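Local coordinates for protein fumarate lyase (Mesorhizobium sp., PDB 3C8T) that belongs to the fumarate lyase family of largely helical proteins and assembles from four chains that pack through long helices, at residues L120-R126 / F329-S333; A170-H174 / L240-L245; A249-S253 / C286-L290; E262-P266 / F341-L346; S302-A306 / L320-V325. All coordinates share one frame; numbering follows the deposited sequence.

In the fold
Contacts 1, 2, 3 and 5 are buried helix-to-helix packings in the long-helix bundle, whereas contact 4 is only partly buried and joins the end of helix 315-344 to an irregular segment around strand 263-264. Helix 315-344 serves contacts 1, 4 and 5; helix 229-255 serves contacts 2 and 3; helix 284-306 serves contacts 3 and 5. Nearest the chain's centre, contact 2 buries a histidine-serine bond among apolar groups and contact 1 an arginine-serine bond within a charged cluster. Contact 3 relies on small and apolar side chains, contact 4 on a proline and a methionine, and contact 5 on a bent methionine, with waters bridging its flanks. Contacts 3 and 4 touch, while 4 and 5 lie about 34 Å apart between centres.

Contact 1. Residues L120-R126 / F329-S333; sequences LALISRR and FAVAS
I123 reaches from helix 104-140 into the angle between F329 and S333. Its CB carries two branches, and the longer one makes the contact: CG1, anti to the carbonyl carbon (chi1 -66°), comes within 3.9 Å of F329 CE1, the two side chains crossing at about a right angle. One carbon further, the tip CD1 leaves the ring and rests on the backbone of the next turn, 4.0 Å from S333 N, with S333 CB at a similar distance. L120 meets the same phenyl ring farther along, its CG 4.2 Å from F329 CZ.

The polar end of the contact is one turn on. R126 NE donates to S333 OG over 3.1 Å, nearly straight (161°), with the hydroxyl oxygen lying almost in the guanidinium plane. L122 packs beside both groups: its CD2 is 3.8 Å from S333 OG, and its CD1 lies against one face of the R126 guanidinium. The remaining nitrogens are occupied too, NH2 in a salt bridge to D14 and NH1 in one to E340. D14 also bonds S333 OG, so arginine, serine and aspartate form one buried polar cluster, and bonds at NE, NH1 and NH2 hold the guanidinium's orientation.

The two helices run nearly parallel, 15° apart, with their axes 10.5 Å from each other, a spacing filled by these side chains. M17 of helix 15-20 touches L122, I123, F329 and S333, L238 of helix 229-255 packs on I123, F329 and A332, and helix 160-185 backs L120 and I123.

Contact 2. Residues A170-H174 / L240-L245; sequences AFDRH and LVSGSL
H174 and S244 meet because each puts its first side-chain heavy atom beyond CB anti to its own carbonyl carbon (chi1 -66° and -60°), swinging imidazole and hydroxyl into the same gap between the helices. H174 NE2 and S244 OG are then hydrogen-bonded at 2.6 Å and 164°, the serine oxygen sitting at the edge of the ring. The imidazole is held flat from both faces: A170 O lies 3.1 Å above its plane, while V241 CA makes a CH-pi contact from the opposite face, 3.9 Å from the ring centroid. L240 CG closes in on H174 CE1 at 3.8 Å.

Beside this polar pair F171 points its ring end into an apolar patch. Its CZ is 3.5 Å from L245 CD2 and 3.7 Å from S244 CB, and V241 CG1 comes up to the ring edge at CE1. V241 thus serves both aromatic rings, one methyl for each.

Helices 160-185 and 229-255 run antiparallel here, near the centre of the chain. Helix 104-140 lines F171 through V130 and L134, helix 315-344 backs V241 and L245, and M307 of the second subunit packs on S244.

Contact 3. Residues A249-S253 / C286-L290; sequences AMDIS and CELIL
A249 CB carries most of the apolar packing, set among three side chains of the facing helix: L290 CG at 3.8 Å, I289 CG2 at 3.9 Å and C286 CB at 4.1 Å. With so small a residue in the middle, the backbones come close, A249 CA and C286 CA being 4.8 Å apart. L290 extends the patch outward, its CD2 reaching M250 CG while the two side chains cross at about a right angle.

Contacts of the cysteine make up the second group. C286 SG faces the turn from A249 to S253, 3.8 Å from I252 CG2, and C286 CB lies against S253 CB. This is helix-to-helix packing inside the antiparallel bundle of the fumarate lyase fold: helices 229-255 and 284-306 pass each other at 154°, 9.5 Å between axes.

One clear side-chain hydrogen bond lies within helix 229-255: S253 OG occupies the position between its backbone N and carbonyl carbon (chi1 67°), from which it donates to A249 O at 3.1 Å; that oxygen also accepts from S253 N and so is gripped twice. Toward the neighbouring chains, I308 of the second subunit packs on both M250 and L290, and M250 meets M250 of the fourth subunit.

Contact 4. Residues E262-P266 / F341-L346; sequences EVAEP and FMLGGL
P266 sits on the last turn of helix 315-344, and its CB, CG and CD each meet a different residue. CG approaches F341 CE2 to 3.6 Å in an off-centre CH-pi contact, 4.1 Å from the ring centroid and 30° off the ring normal. CD lies 3.5 Å from M342 O, and CB is as close to G345 O, so the proline packs on carbonyls at and just past the helix end. With CG anti to the backbone N (chi1 174°), the F341 ring lies where P266 CG can reach it. Just before the proline, E265 crosses M342 obliquely, OE2 3.6 Å from M342 SD, and farther back A264 O is 3.6 Å from L346 CD1.

Beyond G344 the chain leaves the helix and soon enters strand 347-348, which pairs antiparallel with strand 263-264. This small two-stranded sheet, at the edge of the helical bundle, sets the segments side by side; A264 bonds Q347 through the backbone, and Q347 NE2 adds a bond to E265 O.

Farther out, the E265 carboxylate is tied to the start of helix 284-306, OE1 to S285 N and OE2 to C286 N. The N-terminal end of that helix would probably favour its negative charge. L137 of helix 104-140 touches L346, and M342 packs on I252 and I289. The chain from 267 to 281, just after P266, is not modelled.

Contact 5. Residues S302-A306 / L320-V325; sequences SMLDA and LEWSAV
M303 and A324 form the tight middle of this contact, M303 CG lying 3.8 Å from A324 CB. The methionine then doubles back, bent at both chi2 (-55°) and chi3 (-54°), which lays its sulfur along the facing helix: SD is 3.9 Å from E321 CA, and the CE methyl ends beside the E321 carboxylate carbon. The two side chains cross at about a right angle. One turn away, A306 CB meets L320 CB at 4.0 Å, and L320 CD1 reaches over to D305 CB. S302 CB meets A324 CB; with A306, these small residues allow the close approach of the backbones.

The flanks are looser, and there water does the joining. On one side a water lies 2.8 Å from S302 OG and 3.0 Å from S323 OG. At the A306 end a second water donates to A306 O and to E321 OE2, both at 2.7 Å, serving a carbonyl at the end of its helix and a carboxylate together. E321 has a stronger partner in R228, a salt bridge through OE1 that holds the extended chain, while D305 points out to R297 of the third subunit and R297 of the second.

Helices 284-306 and 315-344 follow each other in sequence and pack antiparallel at 153°, axes 9.2 Å apart. They form a helical hairpin at the subunit interfaces, where I295 of the third subunit packs on L320, consistent with the long-helix core of fumarate lyase family tetramers.

Contact 1. Residues L120-R126 / F329-S333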
# COMPACT_ATOMS: atom_id res chain seq x y z
N LEU A 120 -20.50 13.64 0.58
CA LEU A 120 -20.05 14.27 -0.64
C LEU A 120 -20.45 15.76 -0.71
O LEU A 120 -19.74 16.54 -1.33
CB LEU A 120 -20.56 13.50 -1.88
CG LEU A 120 -19.78 12.23 -2.28
CD1 LEU A 120 -20.51 11.60 -3.45
CD2 LEU A 120 -18.34 12.55 -2.68
N ALA A 121 -21.57 16.14 -0.09
CA ALA A 121 -21.95 17.56 -0.06
C ALA A 121 -20.99 18.36 0.80
O ALA A 121 -20.64 19.50 0.47
CB ALA A 121 -23.44 17.78 0.39
N LEU A 122 -20.54 17.75 1.89
CA LEU A 122 -19.57 18.38 2.76
C LEU A 122 -18.18 18.45 2.10
O LEU A 122 -17.49 19.47 2.18
CB LEU A 122 -19.53 17.67 4.13
CG LEU A 122 -18.46 18.13 5.11
CD1 LEU A 122 -18.51 19.70 5.33
CD2 LEU A 122 -18.64 17.37 6.45
N ILE A 123 -17.76 17.36 1.45
CA ILE A 123 -16.53 17.39 0.65
C ILE A 123 -16.58 18.49 -0.44
O ILE A 123 -15.64 19.25 -0.60
CB ILE A 123 -16.24 16.01 -0.01
CG1 ILE A 123 -15.92 14.95 1.05
CG2 ILE A 123 -15.14 16.13 -1.06
CD1 ILE A 123 -14.68 15.24 1.93
N SER A 124 -17.68 18.56 -1.17
CA SER A 124 -17.82 19.56 -2.22
C SER A 124 -17.68 20.99 -1.68
O SER A 124 -16.99 21.83 -2.28
CB SER A 124 -19.16 19.35 -2.94
OG SER A 124 -19.40 20.39 -3.86
N ARG A 125 -18.34 21.25 -0.55
CA ARG A 125 -18.30 22.52 0.17
C ARG A 125 -16.83 22.88 0.55
O ARG A 125 -16.40 24.02 0.41
CB ARG A 125 -19.13 22.30 1.43
CG ARG A 125 -19.91 23.41 1.93
CD ARG A 125 -19.36 23.83 3.28
NE ARG A 125 -19.77 23.07 4.47
CZ ARG A 125 -19.04 23.10 5.59
NH1 ARG A 125 -17.94 23.84 5.61
NH2 ARG A 125 -19.41 22.46 6.69
N ARG A 126 -16.07 21.91 1.04
CA ARG A 126 -14.68 22.18 1.43
C ARG A 126 -13.77 22.41 0.19
O ARG A 126 -12.88 23.27 0.20
CB ARG A 126 -14.14 21.09 2.34
CG ARG A 126 -15.02 20.75 3.53
CD ARG A 126 -14.11 20.43 4.68
NE ARG A 126 -14.81 20.10 5.91
CZ ARG A 126 -15.19 20.99 6.83
NH1 ARG A 126 -14.99 22.28 6.66
NH2 ARG A 126 -15.81 20.56 7.92
N PHE A 329 -13.54 9.36 4.57
CA PHE A 329 -14.34 10.60 4.57
C PHE A 329 -13.97 11.57 5.67
O PHE A 329 -13.84 12.76 5.41
CB PHE A 329 -15.86 10.33 4.61
CG PHE A 329 -16.52 10.27 3.23
CD1 PHE A 329 -16.89 11.44 2.55
CD2 PHE A 329 -16.76 9.04 2.61
CE1 PHE A 329 -17.51 11.38 1.29
CE2 PHE A 329 -17.33 8.97 1.33
CZ PHE A 329 -17.73 10.14 0.67
N ALA A 330 -13.82 11.07 6.89
CA ALA A 330 -13.49 11.87 8.04
C ALA A 330 -12.14 12.56 7.90
O ALA A 330 -12.01 13.77 8.16
CB ALA A 330 -13.52 11.00 9.30
N VAL A 331 -11.12 11.78 7.54
CA VAL A 331 -9.76 12.29 7.36
C VAL A 331 -9.67 13.23 6.13
O VAL A 331 -9.09 14.31 6.22
CB VAL A 331 -8.76 11.13 7.21
CG1 VAL A 331 -7.35 11.69 6.88
CG2 VAL A 331 -8.75 10.25 8.47
N ALA A 332 -10.25 12.84 5.00
CA ALA A 332 -10.18 13.75 3.86
C ALA A 332 -10.87 15.10 4.12
O ALA A 332 -10.39 16.13 3.69
CB ALA A 332 -10.73 13.10 2.56
N SER A 333 -11.99 15.06 4.84
CA SER A 333 -12.69 16.25 5.26
C SER A 333 -11.88 17.11 6.22
O SER A 333 -11.91 18.34 6.14
CB SER A 333 -14.02 15.87 5.93
OG SER A 333 -14.93 16.97 6.00

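Contact 2. Residues A170-H174 / L240-L245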
# COMPACT_ATOMS: atom_id res chain seq x y z
N ALA A 170 -5.61 21.97 -10.18
CA ALA A 170 -5.91 20.63 -9.65
C ALA A 170 -7.29 20.54 -8.99
O ALA A 170 -8.02 19.54 -9.18
CB ALA A 170 -4.80 20.21 -8.61
N PHE A 171 -7.62 21.54 -8.17
CA PHE A 171 -8.89 21.57 -7.42
C PHE A 171 -10.09 21.89 -8.29
O PHE A 171 -11.19 21.38 -8.06
CB PHE A 171 -8.79 22.47 -6.19
CG PHE A 171 -7.95 21.88 -5.13
CD1 PHE A 171 -8.47 20.88 -4.29
CD2 PHE A 171 -6.59 22.20 -5.05
CE1 PHE A 171 -7.66 20.27 -3.33
CE2 PHE A 171 -5.77 21.58 -4.12
CZ PHE A 171 -6.30 20.63 -3.25
N ASP A 172 -9.86 22.71 -9.32
CA ASP A 172 -10.83 22.86 -10.39
C ASP A 172 -11.11 21.52 -11.02
O ASP A 172 -12.25 21.22 -11.29
CB ASP A 172 -10.30 23.82 -11.47
CG ASP A 172 -10.20 25.28 -10.97
OD1 ASP A 172 -10.92 25.65 -10.03
OD2 ASP A 172 -9.40 26.06 -11.54
N ARG A 173 -10.08 20.69 -11.27
CA ARG A 173 -10.35 19.36 -11.84
C ARG A 173 -11.03 18.42 -10.86
O ARG A 173 -11.78 17.55 -11.30
CB ARG A 173 -9.13 18.69 -12.48
CG ARG A 173 -8.64 19.33 -13.77
CD ARG A 173 -7.34 18.64 -14.31
NE ARG A 173 -6.18 18.76 -13.43
CZ ARG A 173 -5.17 19.62 -13.58
NH1 ARG A 173 -5.17 20.52 -14.59
NH2 ARG A 173 -4.14 19.61 -12.72
N HIS A 174 -10.79 18.58 -9.56
CA HIS A 174 -11.34 17.64 -8.57
C HIS A 174 -12.82 17.92 -8.45
O HIS A 174 -13.62 16.98 -8.30
CB HIS A 174 -10.68 17.72 -7.17
CG HIS A 174 -9.22 17.31 -7.13
ND1 HIS A 174 -8.75 16.15 -7.71
CD2 HIS A 174 -8.15 17.87 -6.51
CE1 HIS A 174 -7.45 16.04 -7.50
NE2 HIS A 174 -7.06 17.08 -6.77
N LEU A 240 -7.17 11.12 -4.15
CA LEU A 240 -6.59 11.99 -5.19
C LEU A 240 -6.58 13.45 -4.74
O LEU A 240 -5.57 14.15 -4.89
CB LEU A 240 -7.39 11.84 -6.50
CG LEU A 240 -6.75 12.30 -7.82
CD1 LEU A 240 -5.75 11.23 -8.31
CD2 LEU A 240 -7.85 12.48 -8.86
N VAL A 241 -7.71 13.91 -4.18
CA VAL A 241 -7.78 15.24 -3.57
C VAL A 241 -6.71 15.42 -2.48
O VAL A 241 -6.05 16.46 -2.42
CB VAL A 241 -9.17 15.50 -2.99
CG1 VAL A 241 -9.24 16.86 -2.28
CG2 VAL A 241 -10.22 15.40 -4.07
N SER A 242 -6.54 14.40 -1.63
CA SER A 242 -5.58 14.42 -0.52
C SER A 242 -4.16 14.57 -1.07
O SER A 242 -3.35 15.30 -0.52
CB SER A 242 -5.69 13.13 0.30
OG SER A 242 -7.03 13.04 0.83
N GLY A 243 -3.88 13.89 -2.17
CA GLY A 243 -2.60 14.04 -2.84
C GLY A 243 -2.33 15.45 -3.27
O GLY A 243 -1.20 15.90 -3.11
N SER A 244 -3.33 16.13 -3.81
CA SER A 244 -3.18 17.53 -4.22
C SER A 244 -2.99 18.44 -3.02
O SER A 244 -2.23 19.38 -3.10
CB SER A 244 -4.36 18.03 -5.08
OG SER A 244 -4.49 17.26 -6.27
N LEU A 245 -3.69 18.17 -1.92
CA LEU A 245 -3.38 18.86 -0.65
C LEU A 245 -1.95 18.60 -0.17
O LEU A 245 -1.24 19.53 0.22
CB LEU A 245 -4.37 18.47 0.42
CG LEU A 245 -5.80 18.92 0.17
CD1 LEU A 245 -6.68 18.28 1.21
CD2 LEU A 245 -5.90 20.47 0.22

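Contact 3. Residues A249-S253 / C286-L290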
# COMPACT_ATOMS: atom_id res chain seq x y z
N ALA A 249 1.07 21.37 0.62
CA ALA A 249 1.56 21.31 2.01
C ALA A 249 3.06 21.13 2.05
O ALA A 249 3.70 21.67 2.93
CB ALA A 249 0.89 20.20 2.80
N MET A 250 3.60 20.33 1.12
CA MET A 250 5.03 20.20 0.95
C MET A 250 5.62 21.56 0.64
O MET A 250 6.63 21.95 1.25
CB MET A 250 5.40 19.23 -0.19
CG MET A 250 5.68 17.80 0.27
SD MET A 250 6.91 17.57 1.63
CE MET A 250 8.44 17.44 0.72
N ASP A 251 5.01 22.26 -0.32
CA ASP A 251 5.55 23.52 -0.80
C ASP A 251 5.56 24.53 0.35
O ASP A 251 6.58 25.12 0.63
CB ASP A 251 4.74 24.07 -2.00
CG ASP A 251 4.92 23.24 -3.25
OD1 ASP A 251 5.69 22.26 -3.22
OD2 ASP A 251 4.32 23.57 -4.30
N ILE A 252 4.44 24.71 1.02
CA ILE A 252 4.36 25.67 2.14
C ILE A 252 5.32 25.34 3.29
O ILE A 252 6.06 26.21 3.72
CB ILE A 252 2.90 25.85 2.64
CG1 ILE A 252 2.09 26.60 1.55
CG2 ILE A 252 2.86 26.57 4.02
CD1 ILE A 252 0.63 26.25 1.52
N SER A 253 5.36 24.09 3.74
CA SER A 253 6.25 23.75 4.87
C SER A 253 7.72 23.96 4.52
O SER A 253 8.51 24.36 5.36
CB SER A 253 5.97 22.36 5.44
OG SER A 253 6.31 21.38 4.53
N CYS A 286 0.18 21.75 7.71
CA CYS A 286 0.95 20.96 6.74
C CYS A 286 1.23 19.57 7.33
O CYS A 286 1.08 18.56 6.62
CB CYS A 286 2.27 21.64 6.40
SG CYS A 286 2.12 23.17 5.46
N GLU A 287 1.60 19.52 8.61
CA GLU A 287 1.76 18.23 9.29
C GLU A 287 0.51 17.38 9.14
O GLU A 287 0.59 16.27 8.69
CB GLU A 287 2.08 18.42 10.76
CG GLU A 287 1.96 17.19 11.59
CD GLU A 287 1.78 17.49 13.08
OE1 GLU A 287 2.32 18.51 13.54
OE2 GLU A 287 1.14 16.69 13.79
N LEU A 288 -0.65 17.92 9.48
CA LEU A 288 -1.90 17.14 9.49
C LEU A 288 -2.28 16.70 8.07
O LEU A 288 -2.71 15.58 7.87
CB LEU A 288 -3.05 17.95 10.13
CG LEU A 288 -2.82 18.30 11.61
CD1 LEU A 288 -3.81 19.35 12.09
CD2 LEU A 288 -2.96 17.07 12.43
N ILE A 289 -2.11 17.60 7.11
CA ILE A 289 -2.43 17.33 5.72
C ILE A 289 -1.59 16.21 5.16
O ILE A 289 -2.11 15.28 4.53
CB ILE A 289 -2.26 18.59 4.82
CG1 ILE A 289 -3.32 19.65 5.16
CG2 ILE A 289 -2.40 18.19 3.34
CD1 ILE A 289 -3.20 20.95 4.38
N LEU A 290 -0.30 16.26 5.43
CA LEU A 290 0.66 15.33 4.88
C LEU A 290 0.55 13.92 5.51
O LEU A 290 0.66 12.92 4.80
CB LEU A 290 2.07 15.91 5.07
CG LEU A 290 2.49 16.98 4.03
CD1 LEU A 290 3.77 17.72 4.47
CD2 LEU A 290 2.69 16.35 2.65

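Contact 4. Residues E262-P266 / F341-L346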
# COMPACT_ATOMS: atom_id res chain seq x y z
N GLU A 262 9.48 32.42 3.33
CA GLU A 262 8.69 33.08 2.31
C GLU A 262 7.19 33.17 2.62
O GLU A 262 6.51 34.00 2.04
CB GLU A 262 8.92 32.46 0.95
CG GLU A 262 10.31 32.70 0.44
CD GLU A 262 10.59 31.98 -0.85
OE1 GLU A 262 9.73 31.15 -1.27
OE2 GLU A 262 11.68 32.22 -1.43
N VAL A 263 6.72 32.30 3.52
CA VAL A 263 5.33 32.27 4.01
C VAL A 263 5.27 31.78 5.46
O VAL A 263 6.26 31.29 6.02
CB VAL A 263 4.37 31.35 3.15
CG1 VAL A 263 4.30 31.79 1.67
CG2 VAL A 263 4.72 29.86 3.30
N ALA A 264 4.08 31.89 6.05
CA ALA A 264 3.80 31.37 7.36
C ALA A 264 2.30 31.04 7.44
O ALA A 264 1.45 31.72 6.81
CB ALA A 264 4.21 32.42 8.49
N GLU A 265 2.00 29.98 8.18
CA GLU A 265 0.64 29.51 8.41
C GLU A 265 -0.02 30.54 9.28
O GLU A 265 0.67 31.23 10.01
CB GLU A 265 0.66 28.17 9.19
CG GLU A 265 1.05 26.92 8.33
CD GLU A 265 0.66 25.56 9.00
OE1 GLU A 265 0.07 25.56 10.13
OE2 GLU A 265 0.93 24.51 8.37
N PRO A 266 -1.37 30.65 9.25
CA PRO A 266 -1.99 31.56 10.18
C PRO A 266 -1.92 30.98 11.60
O PRO A 266 -1.16 31.52 12.42
CB PRO A 266 -3.43 31.64 9.68
CG PRO A 266 -3.66 30.33 9.04
CD PRO A 266 -2.35 29.96 8.41
N PHE A 341 -8.41 26.67 6.16
CA PHE A 341 -7.95 27.54 7.21
C PHE A 341 -6.58 28.13 6.90
O PHE A 341 -6.40 29.34 7.01
CB PHE A 341 -7.89 26.74 8.51
CG PHE A 341 -7.29 27.50 9.65
CD1 PHE A 341 -8.04 28.46 10.33
CD2 PHE A 341 -5.99 27.24 10.06
CE1 PHE A 341 -7.48 29.19 11.39
CE2 PHE A 341 -5.43 27.96 11.12
CZ PHE A 341 -6.18 28.94 11.78
N MET A 342 -5.63 27.28 6.50
CA MET A 342 -4.27 27.67 6.25
C MET A 342 -4.16 28.62 5.07
O MET A 342 -3.49 29.65 5.16
CB MET A 342 -3.35 26.45 6.10
CG MET A 342 -1.92 26.73 5.51
SD MET A 342 -0.96 25.22 5.37
CE MET A 342 -1.61 24.48 3.83
N LEU A 343 -4.82 28.27 3.97
CA LEU A 343 -4.78 29.03 2.73
C LEU A 343 -5.59 30.30 2.83
O LEU A 343 -5.26 31.33 2.20
CB LEU A 343 -5.29 28.19 1.55
CG LEU A 343 -4.39 27.02 1.15
CD1 LEU A 343 -5.14 26.01 0.24
CD2 LEU A 343 -3.06 27.53 0.51
N GLY A 344 -6.67 30.24 3.60
CA GLY A 344 -7.50 31.39 3.83
C GLY A 344 -6.73 32.48 4.56
O GLY A 344 -6.88 33.66 4.22
N GLY A 345 -5.92 32.10 5.56
CA GLY A 345 -5.11 33.07 6.31
C GLY A 345 -3.61 33.02 6.04
O GLY A 345 -2.83 33.54 6.85
N LEU A 346 -3.19 32.43 4.92
CA LEU A 346 -1.74 32.31 4.63
C LEU A 346 -1.00 33.69 4.70
O LEU A 346 -1.48 34.65 4.11
CB LEU A 346 -1.53 31.64 3.25
CG LEU A 346 -0.12 31.13 2.97
CD1 LEU A 346 0.18 29.96 3.93
CD2 LEU A 346 0.06 30.77 1.49

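Contact 5. Residues S302-A306 / L320-V325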
# COMPACT_ATOMS: atom_id res chain seq x y z
N SER A 302 -7.28 -0.18 0.70
CA SER A 302 -8.26 -1.13 1.27
C SER A 302 -9.48 -1.31 0.39
O SER A 302 -10.01 -2.40 0.31
CB SER A 302 -8.78 -0.67 2.65
OG SER A 302 -7.79 -0.66 3.65
N MET A 303 -9.96 -0.23 -0.22
CA MET A 303 -11.13 -0.34 -1.11
C MET A 303 -10.84 -1.18 -2.36
O MET A 303 -11.67 -1.94 -2.80
CB MET A 303 -11.76 1.04 -1.46
CG MET A 303 -12.60 1.65 -0.30
SD MET A 303 -13.96 0.59 0.36
CE MET A 303 -14.85 0.22 -1.13
N LEU A 304 -9.64 -1.05 -2.91
CA LEU A 304 -9.24 -1.91 -4.02
C LEU A 304 -9.19 -3.39 -3.61
O LEU A 304 -9.55 -4.25 -4.40
CB LEU A 304 -7.90 -1.43 -4.63
CG LEU A 304 -8.00 -0.04 -5.32
CD1 LEU A 304 -6.66 0.53 -5.67
CD2 LEU A 304 -8.88 -0.10 -6.55
N ASP A 305 -8.78 -3.67 -2.38
CA ASP A 305 -8.86 -5.01 -1.83
C ASP A 305 -10.32 -5.48 -1.62
O ASP A 305 -10.67 -6.61 -1.93
CB ASP A 305 -8.07 -5.13 -0.51
CG ASP A 305 -6.55 -4.93 -0.68
OD1 ASP A 305 -5.97 -5.41 -1.69
OD2 ASP A 305 -5.89 -4.31 0.20
N ALA A 306 -11.17 -4.60 -1.10
CA ALA A 306 -12.57 -4.90 -0.83
C ALA A 306 -13.38 -5.24 -2.09
O ALA A 306 -14.44 -5.90 -2.00
CB ALA A 306 -13.24 -3.71 -0.07
N LEU A 320 -14.00 -4.62 5.22
CA LEU A 320 -12.99 -3.62 4.87
C LEU A 320 -13.53 -2.24 4.53
O LEU A 320 -12.89 -1.26 4.87
CB LEU A 320 -12.07 -4.13 3.75
CG LEU A 320 -10.92 -5.10 4.06
CD1 LEU A 320 -10.17 -5.33 2.73
CD2 LEU A 320 -9.99 -4.44 5.16
N GLU A 321 -14.70 -2.17 3.87
CA GLU A 321 -15.41 -0.90 3.64
C GLU A 321 -15.79 -0.14 4.90
O GLU A 321 -15.90 1.09 4.85
CB GLU A 321 -16.70 -1.12 2.81
CG GLU A 321 -16.46 -2.10 1.66
CD GLU A 321 -17.53 -2.03 0.56
OE1 GLU A 321 -18.53 -1.31 0.73
OE2 GLU A 321 -17.34 -2.70 -0.49
N TRP A 322 -16.00 -0.88 5.99
CA TRP A 322 -16.53 -0.34 7.25
C TRP A 322 -15.56 0.58 7.95
O TRP A 322 -15.97 1.34 8.82
CB TRP A 322 -16.94 -1.47 8.23
CG TRP A 322 -18.11 -2.35 7.78
CD1 TRP A 322 -18.96 -2.12 6.74
CD2 TRP A 322 -18.57 -3.57 8.40
NE1 TRP A 322 -19.90 -3.14 6.65
CE2 TRP A 322 -19.68 -4.03 7.66
CE3 TRP A 322 -18.14 -4.32 9.50
CZ2 TRP A 322 -20.39 -5.21 8.00
CZ3 TRP A 322 -18.83 -5.49 9.83
CH2 TRP A 322 -19.94 -5.92 9.08
N SER A 323 -14.27 0.48 7.64
CA SER A 323 -13.28 1.47 8.08
C SER A 323 -12.97 2.41 6.90
O SER A 323 -12.95 3.65 7.04
CB SER A 323 -12.00 0.79 8.59
OG SER A 323 -11.22 0.27 7.52
N ALA A 324 -12.78 1.84 5.72
CA ALA A 324 -12.25 2.64 4.63
C ALA A 324 -13.20 3.82 4.23
O ALA A 324 -12.73 4.97 3.99
CB ALA A 324 -11.84 1.76 3.44
N VAL A 325 -14.51 3.55 4.19
CA VAL A 325 -15.48 4.62 3.85
C VAL A 325 -15.60 5.70 4.93
O VAL A 325 -15.29 6.87 4.67
CB VAL A 325 -16.90 4.06 3.39
CG1 VAL A 325 -17.93 5.19 3.14
CG2 VAL A 325 -16.72 3.19 2.12
O HOH W 1 -9.02 1.00 5.59
O HOH W 2 -16.50 -5.28 -0.40